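Long-range contacts in DNA-binding protein Sso10a-2 (Sulfolobus solfataricus, PDB 4HW0), which binds DNA, probably through its winged-helix domain, and is thought to help compact and organise the chromatin of this archaeon: residues I13-L18 / L73-I78; C25-V30 / V40-L45. All coordinates share one frame; numbering follows the deposited sequence.

Interaction 1: I13-L18 / L73-I78; sequences IMFDIL and LLRTHI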
loop_
_atom_site.group_PDB
_atom_site.type_symbol
_atom_site.label_atom_id
_atom_site.label_comp_id
_atom_site.label_asym_id
_atom_site.label_seq_id
_atom_site.Cartn_x
_atom_site.Cartn_y
_atom_site.Cartn_z
ATOM N N ILE A 13 -14.861 4.355 -4.024
ATOM C CA ILE A 13 -16.233 4.717 -4.311
ATOM C C ILE A 13 -16.585 4.274 -5.701
ATOM O O ILE A 13 -17.643 3.803 -5.973
ATOM C CB ILE A 13 -16.437 6.255 -4.093
ATOM C CG1 ILE A 13 -16.437 6.539 -2.602
ATOM C CG2 ILE A 13 -17.786 6.730 -4.622
ATOM C CD1 ILE A 13 -16.235 8.006 -2.256
HETATM N N MSE A 14 -15.671 4.532 -6.645
HETATM C CA MSE A 14 -15.929 4.114 -8.011
HETATM C C MSE A 14 -16.179 2.642 -8.109
HETATM O O MSE A 14 -17.043 2.187 -8.846
HETATM C CB MSE A 14 -14.742 4.528 -8.903
HETATM C CG MSE A 14 -14.616 5.990 -9.095
HETATM SE SE MSE A 14 -13.159 6.386 -10.392
HETATM C CE MSE A 14 -13.879 7.998 -11.150
ATOM N N PHE A 15 -15.395 1.848 -7.403
ATOM C CA PHE A 15 -15.588 0.408 -7.370
ATOM C C PHE A 15 -16.967 0.081 -6.860
ATOM O O PHE A 15 -17.661 -0.765 -7.434
ATOM C CB PHE A 15 -14.519 -0.297 -6.526
ATOM C CG PHE A 15 -14.776 -1.757 -6.283
ATOM C CD1 PHE A 15 -14.617 -2.666 -7.286
ATOM C CD2 PHE A 15 -15.168 -2.217 -5.060
ATOM C CE1 PHE A 15 -14.874 -4.038 -7.103
ATOM C CE2 PHE A 15 -15.337 -3.578 -4.825
ATOM C CZ PHE A 15 -15.220 -4.497 -5.874
ATOM N N ASP A 16 -17.348 0.737 -5.769
ATOM C CA ASP A 16 -18.680 0.483 -5.181
ATOM C C ASP A 16 -19.839 0.887 -6.091
ATOM O O ASP A 16 -20.831 0.231 -6.154
ATOM C CB ASP A 16 -18.787 1.143 -3.817
ATOM C CG ASP A 16 -17.977 0.384 -2.738
ATOM O OD1 ASP A 16 -17.880 -0.858 -2.852
ATOM O OD2 ASP A 16 -17.438 1.028 -1.817
ATOM N N ILE A 17 -19.647 1.925 -6.894
ATOM C CA ILE A 17 -20.611 2.179 -7.960
ATOM C C ILE A 17 -20.635 1.108 -9.050
ATOM O O ILE A 17 -21.695 0.591 -9.448
ATOM C CB ILE A 17 -20.348 3.554 -8.594
ATOM C CG1 ILE A 17 -20.577 4.629 -7.555
ATOM C CG2 ILE A 17 -21.245 3.796 -9.790
ATOM C CD1 ILE A 17 -20.090 6.010 -7.882
ATOM N N LEU A 18 -19.482 0.855 -9.623
ATOM C CA LEU A 18 -19.384 -0.034 -10.733
ATOM C C LEU A 18 -19.896 -1.435 -10.469
ATOM O O LEU A 18 -20.468 -2.081 -11.369
ATOM C CB LEU A 18 -17.946 -0.140 -11.207
ATOM C CG LEU A 18 -17.467 1.159 -11.892
ATOM C CD1 LEU A 18 -15.976 1.128 -11.970
ATOM C CD2 LEU A 18 -18.105 1.403 -13.237
ATOM N N LEU A 73 -13.238 -3.508 -16.745
ATOM C CA LEU A 73 -11.817 -3.572 -16.489
ATOM C C LEU A 73 -11.413 -2.656 -15.385
ATOM O O LEU A 73 -10.633 -3.033 -14.523
ATOM C CB LEU A 73 -11.023 -3.194 -17.697
ATOM C CG LEU A 73 -11.029 -4.325 -18.716
ATOM C CD1 LEU A 73 -10.934 -3.948 -20.194
ATOM C CD2 LEU A 73 -9.929 -5.319 -18.392
ATOM N N LEU A 74 -12.002 -1.472 -15.345
ATOM C CA LEU A 74 -11.746 -0.564 -14.234
ATOM C C LEU A 74 -12.181 -1.170 -12.905
ATOM O O LEU A 74 -11.452 -1.127 -11.927
ATOM C CB LEU A 74 -12.431 0.767 -14.501
ATOM C CG LEU A 74 -12.269 1.844 -13.433
ATOM C CD1 LEU A 74 -10.821 2.208 -13.184
ATOM C CD2 LEU A 74 -13.126 3.073 -13.797
ATOM N N ARG A 75 -13.376 -1.740 -12.879
ATOM C CA ARG A 75 -13.897 -2.443 -11.659
ATOM C C ARG A 75 -12.928 -3.528 -11.181
ATOM O O ARG A 75 -12.579 -3.591 -10.022
ATOM C CB ARG A 75 -15.301 -3.043 -11.945
ATOM C CG ARG A 75 -15.974 -3.911 -10.852
ATOM C CD ARG A 75 -16.923 -5.001 -11.383
ATOM N NE ARG A 75 -17.522 -5.888 -10.362
ATOM C CZ ARG A 75 -16.825 -6.679 -9.542
ATOM N NH1 ARG A 75 -15.479 -6.742 -9.608
ATOM N NH2 ARG A 75 -17.473 -7.405 -8.668
ATOM N N THR A 76 -12.475 -4.377 -12.097
ATOM C CA THR A 76 -11.544 -5.460 -11.818
ATOM C C THR A 76 -10.230 -4.909 -11.263
ATOM O O THR A 76 -9.689 -5.391 -10.265
ATOM C CB THR A 76 -11.309 -6.229 -13.129
ATOM O OG1 THR A 76 -12.530 -6.923 -13.394
ATOM C CG2 THR A 76 -10.189 -7.228 -13.012
ATOM N N HIS A 77 -9.688 -3.872 -11.906
ATOM C CA HIS A 77 -8.425 -3.302 -11.426
ATOM C C HIS A 77 -8.511 -2.629 -10.077
ATOM O O HIS A 77 -7.568 -2.741 -9.273
ATOM C CB HIS A 77 -7.859 -2.352 -12.440
ATOM C CG HIS A 77 -7.433 -3.023 -13.686
ATOM N ND1 HIS A 77 -7.131 -4.354 -13.770
ATOM C CD2 HIS A 77 -7.286 -2.540 -14.926
ATOM C CE1 HIS A 77 -6.817 -4.667 -15.008
ATOM N NE2 HIS A 77 -6.941 -3.585 -15.735
ATOM N N ILE A 78 -9.611 -1.941 -9.827
ATOM C CA ILE A 78 -9.791 -1.356 -8.499
ATOM C C ILE A 78 -9.892 -2.468 -7.481
ATOM O O ILE A 78 -9.345 -2.371 -6.384
ATOM C CB ILE A 78 -10.948 -0.390 -8.398
ATOM C CG1 ILE A 78 -10.812 0.791 -9.351
ATOM C CG2 ILE A 78 -10.984 0.190 -7.027
ATOM C CD1 ILE A 78 -12.032 1.687 -9.507
#
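Phe-15 brings CD1 and CE1 of its ring up to CG and the carbonyl O of Arg-75 where helix 10-18 crosses helix 69-98, the two short axes 9.2 Å apart with their directions 129° from each other. With CG anti to the backbone N (chi1 171°), the ring is placed beside the Arg-75 carbonyl: Phe-15 CD1 lies 3.5 Å from Arg-75 O and 4.0 Å from Arg-75 CG. Arg-75 adopts two conformers; in the one described here Phe-15 CE1 lies over one face of the guanidinium, offset toward its rim, and the two planes stand 82° apart, so this is no flat stack. In this conformer NH1 also forms a salt bridge with Glu-79, one turn further along. At the base of the ring, Phe-15 CB packs 3.6 Å from CG2 of Ile-78. With an alanine here in place of Phe-15 the ring is gone, and a gap would probably open beside the Arg-75 stem and carbonyl. Leu-18, at the end of its helix, rests CB on CB of Arg-75 and brings CD1 to 3.9 Å from CD2 of Leu-74, the two leucines crossing at about a right angle. Selenomethionine Met-14 adds its CB, 4.0 Å from Ile-78 CD1. Beyond this layer Val-95 of the second subunit packs on Leu-74 and Ile-78, and Leu-99 of that second subunit packs on Met-14. The arrangement is that of a winged helix-turn-helix domain whose first helix packs on the root of a long C-terminal helix, which pairs with its counterpart in a two-stranded antiparallel coiled coil.

Interaction 2: C25-V30 / V40-L45; sequences CGITRV and VAQKYL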
loop_
_atom_site.group_PDB
_atom_site.type_symbol
_atom_site.label_atom_id
_atom_site.label_comp_id
_atom_site.label_asym_id
_atom_site.label_seq_id
_atom_site.Cartn_x
_atom_site.Cartn_y
_atom_site.Cartn_z
ATOM N N CYS A 25 -27.661 0.345 -14.073
ATOM C CA CYS A 25 -28.008 0.890 -12.748
ATOM C C CYS A 25 -28.685 2.231 -12.981
ATOM O O CYS A 25 -28.230 3.060 -13.791
ATOM C CB CYS A 25 -26.772 1.048 -11.827
ATOM S SG CYS A 25 -25.466 2.042 -12.599
ATOM N N GLY A 26 -29.746 2.474 -12.258
ATOM C CA GLY A 26 -30.256 3.827 -12.052
ATOM C C GLY A 26 -29.709 4.411 -10.749
ATOM O O GLY A 26 -28.886 3.799 -10.068
ATOM N N ILE A 27 -30.165 5.598 -10.424
ATOM C CA ILE A 27 -29.608 6.339 -9.307
ATOM C C ILE A 27 -29.909 5.680 -7.966
ATOM O O ILE A 27 -29.097 5.747 -7.060
ATOM C CB ILE A 27 -30.091 7.792 -9.369
ATOM C CG1 ILE A 27 -29.349 8.683 -8.358
ATOM C CG2 ILE A 27 -31.580 7.884 -9.145
ATOM C CD1 ILE A 27 -27.899 8.951 -8.690
ATOM N N THR A 28 -31.066 5.039 -7.838
ATOM C CA THR A 28 -31.406 4.322 -6.642
ATOM C C THR A 28 -30.390 3.225 -6.363
ATOM O O THR A 28 -29.847 3.097 -5.258
ATOM C CB THR A 28 -32.833 3.712 -6.709
ATOM O OG1 THR A 28 -33.748 4.778 -6.931
ATOM C CG2 THR A 28 -33.190 2.952 -5.399
ATOM N N ARG A 29 -30.104 2.450 -7.385
ATOM C CA ARG A 29 -29.165 1.382 -7.256
ATOM C C ARG A 29 -27.795 1.922 -6.933
ATOM O O ARG A 29 -27.067 1.333 -6.134
ATOM C CB ARG A 29 -29.139 0.659 -8.579
ATOM C CG ARG A 29 -29.149 -0.810 -8.510
ATOM C CD ARG A 29 -29.587 -1.489 -9.764
ATOM N NE ARG A 29 -28.439 -2.292 -10.190
ATOM C CZ ARG A 29 -28.495 -3.435 -10.877
ATOM N NH1 ARG A 29 -29.678 -3.906 -11.274
ATOM N NH2 ARG A 29 -27.340 -4.073 -11.214
ATOM N N VAL A 30 -27.421 3.073 -7.545
ATOM C CA VAL A 30 -26.156 3.664 -7.251
ATOM C C VAL A 30 -26.074 4.217 -5.829
ATOM O O VAL A 30 -25.129 3.931 -5.127
ATOM C CB VAL A 30 -25.791 4.781 -8.255
ATOM C CG1 VAL A 30 -24.557 5.502 -7.755
ATOM C CG2 VAL A 30 -25.609 4.158 -9.607
ATOM N N VAL A 40 -22.776 13.212 -3.998
ATOM C CA VAL A 40 -21.581 12.393 -4.311
ATOM C C VAL A 40 -21.829 11.530 -5.526
ATOM O O VAL A 40 -20.995 11.412 -6.381
ATOM C CB VAL A 40 -21.186 11.540 -3.092
ATOM C CG1 VAL A 40 -20.031 10.622 -3.406
ATOM C CG2 VAL A 40 -20.858 12.422 -1.881
ATOM N N ALA A 41 -23.007 10.892 -5.598
ATOM C CA ALA A 41 -23.304 10.010 -6.714
ATOM C C ALA A 41 -23.239 10.780 -8.024
ATOM O O ALA A 41 -22.630 10.328 -8.994
ATOM C CB ALA A 41 -24.661 9.371 -6.571
ATOM N N GLN A 42 -23.841 11.971 -8.054
ATOM C CA GLN A 42 -23.859 12.780 -9.289
ATOM C C GLN A 42 -22.431 13.085 -9.773
ATOM O O GLN A 42 -22.085 12.966 -10.996
ATOM C CB GLN A 42 -24.603 14.095 -8.984
ATOM C CG GLN A 42 -25.472 14.544 -10.056
ATOM C CD GLN A 42 -26.404 13.427 -10.419
ATOM O OE1 GLN A 42 -26.626 13.149 -11.597
ATOM N NE2 GLN A 42 -26.908 12.726 -9.403
ATOM N N LYS A 43 -21.582 13.483 -8.828
ATOM C CA LYS A 43 -20.194 13.784 -9.208
ATOM C C LYS A 43 -19.447 12.562 -9.812
ATOM O O LYS A 43 -18.772 12.631 -10.869
ATOM C CB LYS A 43 -19.466 14.260 -7.977
ATOM C CG LYS A 43 -18.014 14.542 -8.282
ATOM C CD LYS A 43 -17.149 14.702 -7.065
ATOM C CE LYS A 43 -15.743 15.151 -7.455
ATOM N NZ LYS A 43 -15.042 15.637 -6.240
ATOM N N TYR A 44 -19.476 11.450 -9.086
ATOM C CA TYR A 44 -18.797 10.244 -9.556
ATOM C C TYR A 44 -19.370 9.631 -10.785
ATOM O O TYR A 44 -18.611 9.163 -11.641
ATOM C CB TYR A 44 -18.803 9.173 -8.459
ATOM C CG TYR A 44 -17.768 9.483 -7.433
ATOM C CD1 TYR A 44 -17.999 10.395 -6.411
ATOM C CD2 TYR A 44 -16.563 8.840 -7.477
ATOM C CE1 TYR A 44 -17.051 10.667 -5.471
ATOM C CE2 TYR A 44 -15.607 9.081 -6.530
ATOM C CZ TYR A 44 -15.854 9.991 -5.526
ATOM O OH TYR A 44 -14.854 10.235 -4.629
ATOM N N LEU A 45 -20.689 9.599 -10.902
ATOM C CA LEU A 45 -21.295 9.096 -12.123
ATOM C C LEU A 45 -20.783 9.890 -13.312
ATOM O O LEU A 45 -20.531 9.313 -14.342
ATOM C CB LEU A 45 -22.778 9.144 -12.064
ATOM C CG LEU A 45 -23.384 8.100 -11.106
ATOM C CD1 LEU A 45 -24.822 8.448 -10.828
ATOM C CD2 LEU A 45 -23.270 6.710 -11.681
#
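Ile-27 and Val-30, one turn apart on helix 27-34, face Ala-41 and Leu-45, one turn apart on helix 38-50, in the helix-turn-helix of this winged-helix domain. The contact is carried by apolar side chains, with the Gln-42 amide alongside. Ile-27 does its touching with CD1 alone: CG1 is anti to the backbone N (chi1 -170°) and chi2 of 71° bends the end of the chain toward the other helix, where Ile-27 CD1 meets Leu-45 CD1 at 3.8 Å and Ala-41 CB at 3.9 Å. The amide of Gln-42 borders the same methyl, NE2 lying 4.0 Å from Ile-27 CD1, a van der Waals contact. Val-30 divides its two branches between the partners, CG1 against Ala-41 and CG2 toward Leu-45. Ala-41 therefore takes two side chains on its one methyl, and its small size probably helps to bring the backbones together, the CA atoms of Val-30 and Ala-41 being 7.0 Å apart. A second shell holds these groups in place. Ile-17 of helix 10-18 packs on both Val-30 and Leu-45, while Tyr-65 of strand 62-67 lies against Leu-45 and Cys-25, and Ile-36, in the turn between the helices, touches Ala-41. Just ahead of helix 27-34, Gly-26 occupies the N-cap position, and its carbonyl O accepts the first-turn bond from Val-30 N at 3.0 Å. Cys-25 before it is held twice: its backbone hydrogen bonds with Tyr-65 join it to strand 62-67, and its disulfide ties it to Cys-21. Leu-45 ends the contact with a forked grip: its CD1 meets Ile-27, and its CD2 points tip to tip at Val-30 CG2, 4.0 Å away.

How the interactions relate
From the N terminus the chain first runs through helix 10-18, which supplies one side of interaction 1. It then enters the short strand 24-25 and the two helices 27-34 and 38-50, where interaction 2 closes a small loop with only nine residues between its segments. After the hairpin of strands 54-59 and 62-67, helix 69-98 returns to 13-18 and closes interaction 1, a far wider loop that encloses interaction 2 entirely. The centres lie about 13 Å apart, and helix 10-18 bridges them: Ile-17 CD1 packs 3.5 Å from Tyr-44 CB. Together they tie the helix-turn-helix to the long dimer-forming helix.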